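Local coordinates for BRO1 protein (Saccharomyces cerevisiae, PDB 1ZB1) that helps sort cargo proteins into the intralumenal vesicles of multivesicular bodies and recruits the deubiquitinase DOA4 to endosomes, here represented by its Bro1 domain, at residues K197-Q202 against T209-L214. Numbering follows the deposited sequence.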
loop_
_atom_site.group_PDB
_atom_site.type_symbol
_atom_site.label_atom_id
_atom_site.label_comp_id
_atom_site.label_asym_id
_atom_site.label_seq_id
_atom_site.Cartn_x
_atom_site.Cartn_y
_atom_site.Cartn_z
ATOM N N LYS A 197 3.307 15.111 -8.005
ATOM C CA LYS A 197 2.864 16.352 -7.384
ATOM C C LYS A 197 3.817 17.510 -7.684
ATOM O O LYS A 197 3.384 18.572 -8.127
ATOM C CB LYS A 197 2.740 16.177 -5.870
ATOM C CG LYS A 197 2.379 17.457 -5.133
ATOM C CD LYS A 197 2.299 17.237 -3.632
ATOM C CE LYS A 197 2.066 18.551 -2.900
ATOM N NZ LYS A 197 0.863 19.262 -3.414
ATOM N N LEU A 198 5.108 17.308 -7.443
ATOM C CA LEU A 198 6.087 18.362 -7.692
ATOM C C LEU A 198 6.122 18.774 -9.158
ATOM O O LEU A 198 6.426 19.924 -9.479
ATOM C CB LEU A 198 7.486 17.927 -7.250
ATOM C CG LEU A 198 7.702 17.646 -5.759
ATOM C CD1 LEU A 198 9.191 17.621 -5.480
ATOM C CD2 LEU A 198 7.036 18.717 -4.905
ATOM N N LEU A 199 5.812 17.833 -10.044
ATOM C CA LEU A 199 5.800 18.109 -11.475
ATOM C C LEU A 199 4.591 18.957 -11.861
ATOM O O LEU A 199 4.482 19.409 -12.999
ATOM C CB LEU A 199 5.805 16.796 -12.266
ATOM C CG LEU A 199 7.178 16.161 -12.532
ATOM C CD1 LEU A 199 8.007 16.120 -11.257
ATOM C CD2 LEU A 199 6.987 14.764 -13.096
ATOM N N ASN A 200 3.685 19.164 -10.909
ATOM C CA ASN A 200 2.499 19.985 -11.142
ATOM C C ASN A 200 2.751 21.387 -10.602
ATOM O O ASN A 200 1.994 22.317 -10.876
ATOM C CB ASN A 200 1.269 19.389 -10.452
ATOM C CG ASN A 200 0.712 18.186 -11.185
ATOM O OD1 ASN A 200 0.536 18.215 -12.403
ATOM N ND2 ASN A 200 0.419 17.124 -10.445
ATOM N N ASP A 201 3.818 21.527 -9.823
ATOM C CA ASP A 201 4.181 22.815 -9.249
ATOM C C ASP A 201 5.133 23.528 -10.202
ATOM O O ASP A 201 6.263 23.086 -10.411
ATOM C CB ASP A 201 4.861 22.622 -7.889
ATOM C CG ASP A 201 5.191 23.939 -7.212
ATOM O OD1 ASP A 201 4.250 24.693 -6.889
ATOM O OD2 ASP A 201 6.390 24.223 -7.006
ATOM N N GLN A 202 4.671 24.632 -10.776
ATOM C CA GLN A 202 5.475 25.401 -11.716
ATOM C C GLN A 202 6.881 25.695 -11.193
ATOM O O GLN A 202 7.846 25.704 -11.959
ATOM C CB GLN A 202 4.769 26.716 -12.057
ATOM C CG GLN A 202 3.403 26.531 -12.700
ATOM C CD GLN A 202 2.783 27.843 -13.148
ATOM O OE1 GLN A 202 3.312 28.525 -14.028
ATOM N NE2 GLN A 202 1.657 28.201 -12.541
ATOM N N THR A 209 17.530 18.779 -10.044
ATOM C CA THR A 209 18.206 17.898 -9.108
ATOM C C THR A 209 17.225 17.165 -8.178
ATOM O O THR A 209 17.352 15.960 -7.955
ATOM C CB THR A 209 19.230 18.699 -8.270
ATOM O OG1 THR A 209 19.868 17.832 -7.326
ATOM C CG2 THR A 209 18.540 19.843 -7.537
ATOM N N LEU A 210 16.240 17.890 -7.656
ATOM C CA LEU A 210 15.253 17.309 -6.746
ATOM C C LEU A 210 14.442 16.204 -7.429
ATOM O O LEU A 210 14.389 15.067 -6.949
ATOM C CB LEU A 210 14.291 18.394 -6.251
ATOM C CG LEU A 210 13.706 18.335 -4.831
ATOM C CD1 LEU A 210 12.378 19.075 -4.833
ATOM C CD2 LEU A 210 13.507 16.909 -4.367
ATOM N N ILE A 211 13.804 16.551 -8.544
ATOM C CA ILE A 211 12.992 15.598 -9.294
ATOM C C ILE A 211 13.802 14.344 -9.602
ATOM O O ILE A 211 13.312 13.226 -9.440
ATOM C CB ILE A 211 12.467 16.228 -10.612
ATOM C CG1 ILE A 211 11.391 17.274 -10.301
ATOM C CG2 ILE A 211 11.854 15.157 -11.509
ATOM C CD1 ILE A 211 11.862 18.416 -9.458
ATOM N N SER A 212 15.048 14.534 -10.026
ATOM C CA SER A 212 15.928 13.418 -10.347
ATOM C C SER A 212 16.106 12.452 -9.171
ATOM O O SER A 212 15.984 11.234 -9.330
ATOM C CB SER A 212 17.297 13.941 -10.786
ATOM O OG SER A 212 18.185 12.870 -11.031
ATOM N N LYS A 213 16.399 13.001 -7.995
ATOM C CA LYS A 213 16.604 12.187 -6.797
ATOM C C LYS A 213 15.330 11.457 -6.375
ATOM O O LYS A 213 15.374 10.279 -6.020
ATOM C CB LYS A 213 17.104 13.070 -5.646
ATOM C CG LYS A 213 18.312 13.911 -6.025
ATOM C CD LYS A 213 18.748 14.858 -4.917
ATOM C CE LYS A 213 19.543 14.137 -3.846
ATOM N NZ LYS A 213 20.230 15.111 -2.953
ATOM N N LEU A 214 14.202 12.162 -6.408
ATOM C CA LEU A 214 12.918 11.577 -6.031
ATOM C C LEU A 214 12.505 10.492 -7.019
ATOM O O LEU A 214 11.902 9.487 -6.635
ATOM C CB LEU A 214 11.837 12.660 -5.979
ATOM C CG LEU A 214 11.991 13.699 -4.863
ATOM C CD1 LEU A 214 11.014 14.833 -5.077
ATOM C CD2 LEU A 214 11.771 13.030 -3.516
#
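No flat group carries this contact: Leu-198 and Leu-199 meet Leu-210, Ile-211 and Leu-214 purely through methyl and methylene carbons, and the side chains of Phe-194 and Tyr-262 pack against Leu-214 and Ile-211 respectively. CD1 of Leu-198 points between two leucines one helical turn apart, lying 3.6 Å from CD1 of Leu-210 and 3.4 Å from CD1 of Leu-214. The latter approach is tighter than ordinary van der Waals packing. Leu-198 crosses both partners at roughly a right angle; its bond from CA to CB points toward helix 208-230, and CD1, anti to CA (chi2 -164°), carries on in that direction. Leu-199 contributes a separate, more oblique contact, its CD1 sitting 3.7 Å from CG1 of Ile-211 and 4.0 Å from CG2 of Ile-211, so that a single methyl meets both branches at the beta carbon. These residues close the loop end of the antiparallel hairpin formed by helices 176-198 and 208-230 in the alpha-helical Bro1 domain. A type I beta turn runs from Leu-198 to Asp-201, with Asp-201 N bonded to Leu-198 O at 3.1 Å. Asp-201 OD2 accepts a hydrogen bond from the backbone N of Ser-204 within the connecting loop. Farther from the loop, Gln-191 NE2 donates to Leu-214 O, adding a polar tie between the two helices.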